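Local coordinates for tautomerase (Bordetella trematum, PDB 6VVR), which is an enzyme of the MIF-like tautomerase clan, a trimeric alpha/beta protein whose chain carries two related beta-alpha-beta units, at residues G115-A118 with M119-G122; A82-Q85 with A86-S90. All coordinates share one frame; numbering follows the deposited sequence.

Contact 1 of 2, residues G115-A118 with M119-G122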
loop_
_atom_site.group_PDB
_atom_site.type_symbol
_atom_site.label_atom_id
_atom_site.label_comp_id
_atom_site.label_asym_id
_atom_site.label_seq_id
_atom_site.Cartn_x
_atom_site.Cartn_y
_atom_site.Cartn_z
ATOM N N GLY A 115 16.145 -2.428 11.311
ATOM C CA GLY A 115 15.701 -1.065 11.541
ATOM C C GLY A 115 16.688 0.028 11.198
ATOM O O GLY A 115 16.514 1.167 11.648
ATOM N N LEU A 116 17.721 -0.284 10.431
ATOM C CA LEU A 116 18.576 0.718 9.815
ATOM C C LEU A 116 17.988 1.131 8.479
ATOM O O LEU A 116 17.291 0.350 7.826
ATOM C CB LEU A 116 19.983 0.165 9.590
ATOM C CG LEU A 116 20.673 -0.350 10.840
ATOM C CD1 LEU A 116 21.959 -1.053 10.437
ATOM C CD2 LEU A 116 20.938 0.808 11.780
ATOM N N SER A 117 18.303 2.354 8.056
ATOM C CA SER A 117 17.865 2.786 6.740
ATOM C C SER A 117 18.800 2.245 5.661
ATOM O O SER A 117 19.932 1.826 5.928
ATOM C CB SER A 117 17.798 4.315 6.655
ATOM O OG SER A 117 19.084 4.892 6.520
ATOM N N ALA A 118 18.309 2.263 4.421
ATOM C CA ALA A 118 19.165 1.878 3.303
ATOM C C ALA A 118 20.368 2.802 3.187
ATOM O O ALA A 118 21.464 2.353 2.827
ATOM C CB ALA A 118 18.364 1.882 2.004
ATOM N N MET A 119 20.184 4.094 3.478
ATOM C CA MET A 119 21.319 5.006 3.525
ATOM C C MET A 119 22.285 4.600 4.624
ATOM O O MET A 119 23.503 4.620 4.421
ATOM C CB MET A 119 20.844 6.448 3.743
ATOM C CG MET A 119 21.974 7.502 3.811
ATOM S SD MET A 119 22.531 7.901 5.495
ATOM C CE MET A 119 21.243 9.055 5.990
ATOM N N ALA A 120 21.758 4.223 5.796
ATOM C CA ALA A 120 22.615 3.807 6.905
ATOM C C ALA A 120 23.417 2.564 6.550
ATOM O O ALA A 120 24.565 2.403 6.983
ATOM C CB ALA A 120 21.768 3.550 8.157
ATOM N N ALA A 121 22.823 1.667 5.777
ATOM C CA ALA A 121 23.467 0.435 5.353
ATOM C C ALA A 121 24.400 0.638 4.166
ATOM O O ALA A 121 25.001 -0.334 3.702
ATOM C CB ALA A 121 22.402 -0.611 5.007
ATOM N N GLY A 122 24.531 1.861 3.664
ATOM C CA GLY A 122 25.432 2.110 2.555
ATOM C C GLY A 122 24.958 1.558 1.230
ATOM O O GLY A 122 25.786 1.220 0.380
#
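Ser117 meets Ala120 and Ala121 in an ST motif, where the hydroxyl and the carbonyl of one serine take up amides further along the chain, here in the C-terminal loop after strand 98-105. Hydrogen bonds carry most of the contact. Ser117 OG accepts a hydrogen bond from Ala120 N at 2.8 Å, with an N-H...O angle of 156°, while Ser117 O accepts one from Ala121 N at 2.9 Å. The second amide reaches the carbonyl O at a C=O...N angle of 157°, tilted slightly from its plane. With chi1 at 77°, OG sits between the serine's own N and carbonyl carbon, bent forward over the following peptides. A type I beta turn from Met119 to Gly122 continues the curl, closed by Gly122 N to Met119 O at 3.0 Å.

Apolar contacts are sparse: Leu116 CB touches Ala120 CB at 4.1 Å. Met119 sends its thioether elsewhere; its side chain packs on Lys107 and Thr108 of its own chain and on Val73 of the second subunit. Backbone hydrogen bonds pair Ala118 with Met110 and Met119 with Lys107, tying the loop down. The methyl of Ala120 rests 3.4 Å from Ser117 OG, next to the bond its own amide makes.

Contact 2 of 2, residues A82-Q85 with A86-S90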
loop_
_atom_site.group_PDB
_atom_site.type_symbol
_atom_site.label_atom_id
_atom_site.label_comp_id
_atom_site.label_asym_id
_atom_site.label_seq_id
_atom_site.Cartn_x
_atom_site.Cartn_y
_atom_site.Cartn_z
ATOM N N ALA A 82 8.778 -6.409 -17.088
ATOM C CA ALA A 82 9.073 -7.770 -16.654
ATOM C C ALA A 82 8.074 -8.250 -15.610
ATOM O O ALA A 82 7.687 -9.425 -15.606
ATOM C CB ALA A 82 10.502 -7.854 -16.109
ATOM N N LEU A 83 7.658 -7.364 -14.701
ATOM C CA LEU A 83 6.654 -7.755 -13.717
ATOM C C LEU A 83 5.299 -7.997 -14.374
ATOM O O LEU A 83 4.623 -8.985 -14.065
ATOM C CB LEU A 83 6.546 -6.689 -12.626
ATOM C CG LEU A 83 7.768 -6.598 -11.706
ATOM C CD1 LEU A 83 7.659 -5.380 -10.808
ATOM C CD2 LEU A 83 7.919 -7.874 -10.878
ATOM N N ASN A 84 4.886 -7.113 -15.291
ATOM C CA ASN A 84 3.628 -7.330 -16.001
ATOM C C ASN A 84 3.623 -8.689 -16.694
ATOM O O ASN A 84 2.668 -9.464 -16.562
ATOM C CB ASN A 84 3.378 -6.198 -17.007
ATOM C CG ASN A 84 1.877 -5.936 -17.255
ATOM O OD1 ASN A 84 1.256 -6.584 -18.102
ATOM N ND2 ASN A 84 1.303 -4.979 -16.526
ATOM N N GLN A 85 4.696 -9.006 -17.419
ATOM C CA GLN A 85 4.763 -10.286 -18.124
ATOM C C GLN A 85 4.825 -11.470 -17.160
ATOM O O GLN A 85 4.248 -12.527 -17.448
ATOM C CB GLN A 85 5.959 -10.289 -19.086
ATOM C CG GLN A 85 5.819 -9.268 -20.241
ATOM C CD GLN A 85 7.132 -9.000 -20.979
ATOM O OE1 GLN A 85 8.204 -9.380 -20.519
ATOM N NE2 GLN A 85 7.045 -8.311 -22.122
ATOM N N ALA A 86 5.491 -11.314 -16.012
ATOM C CA ALA A 86 5.520 -12.386 -15.020
ATOM C C ALA A 86 4.121 -12.711 -14.508
ATOM O O ALA A 86 3.764 -13.885 -14.344
ATOM C CB ALA A 86 6.448 -12.005 -13.863
ATOM N N VAL A 87 3.309 -11.683 -14.247
ATOM C CA VAL A 87 1.936 -11.923 -13.808
ATOM C C VAL A 87 1.136 -12.598 -14.915
ATOM O O VAL A 87 0.502 -13.636 -14.700
ATOM C CB VAL A 87 1.264 -10.611 -13.366
ATOM C CG1 VAL A 87 -0.205 -10.867 -13.035
ATOM C CG2 VAL A 87 1.985 -10.002 -12.179
ATOM N N SER A 88 1.142 -12.003 -16.116
ATOM C CA SER A 88 0.368 -12.557 -17.225
ATOM C C SER A 88 0.719 -14.016 -17.477
ATOM O O SER A 88 -0.175 -14.850 -17.669
ATOM C CB SER A 88 0.597 -11.732 -18.490
ATOM O OG SER A 88 0.506 -10.359 -18.205
ATOM N N ALA A 89 2.013 -14.344 -17.491
ATOM C CA ALA A 89 2.412 -15.720 -17.771
ATOM C C ALA A 89 2.012 -16.659 -16.639
ATOM O O ALA A 89 1.420 -17.720 -16.881
ATOM C CB ALA A 89 3.914 -15.792 -18.023
ATOM N N SER A 90 2.318 -16.282 -15.392
ATOM C CA SER A 90 2.094 -17.192 -14.269
ATOM C C SER A 90 0.617 -17.483 -14.049
ATOM O O SER A 90 0.246 -18.587 -13.643
ATOM C CB SER A 90 2.704 -16.619 -12.989
ATOM O OG SER A 90 4.063 -16.305 -13.166
HETATM O O HOH W 1 2.175 -8.417 -20.235
#
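Asn84 O takes two hydrogen bonds from Ser88, one turn further along the helix. Ser88 N supplies the regular one, 3.0 Å from Asn84 O and almost straight, with an N-H...O angle of 177°. Ser88 OG adds the other at 2.9 Å from Asn84 O, coming from above the carbonyl plane, 42° out of it. A chi1 of -46° brings the hydroxyl back beside its own N and over the preceding turn. Ser88 OG, a donor to Asn84 O, also accepts a hydrogen bond from a water at 3.3 Å, and the same water donates to Asn84 OD1 at 3.0 Å. Asn84 ND2 has a weak hydrogen bond to Val98 O.

Helix 73-91 is the crossover of a beta-alpha-beta unit, between strands 61-68 and 98-105. On its buried side Leu83 and Val87 both pack on Leu23 of helix 13-31; Leu83 also meets Val65 and Val100, and Val87 meets Ala61, Val63 and Val98.

The amides of Ala86, Val87 and Ala89 bond regularly to the carbonyls of Ala82, Leu83 and Gln85. Ala86 O is doubly engaged like Asn84 O: Ser90 OG reaches it at 2.7 Å and Ser90 N at 3.0 Å, from opposite faces of the carbonyl plane.

In the fold
The centre of contact 2, on a helix, lies about 10 Å from the chain's centre, that of contact 1, in the C-terminal loop, about 22 Å; the two are about 31 Å apart, on opposite sides of the chain's centre, and share no element. Serine hydroxyls bond to backbone in both, but with reversed roles. In contact 1 the hydroxyl accepts an amide's hydrogen bond and shapes a loop without regular structure; in contact 2 the hydroxyls donate to carbonyls already bonded within a regular helix. Contact 2 buries one helix face (Leu83, Asn84, Val87) and exposes Gln85 and Ala89; in contact 1 only Ser117 and Ala118 of the touching residues are buried. Trimer assembly involves both regions, since Asn84 packs on Gly115 of the third subunit.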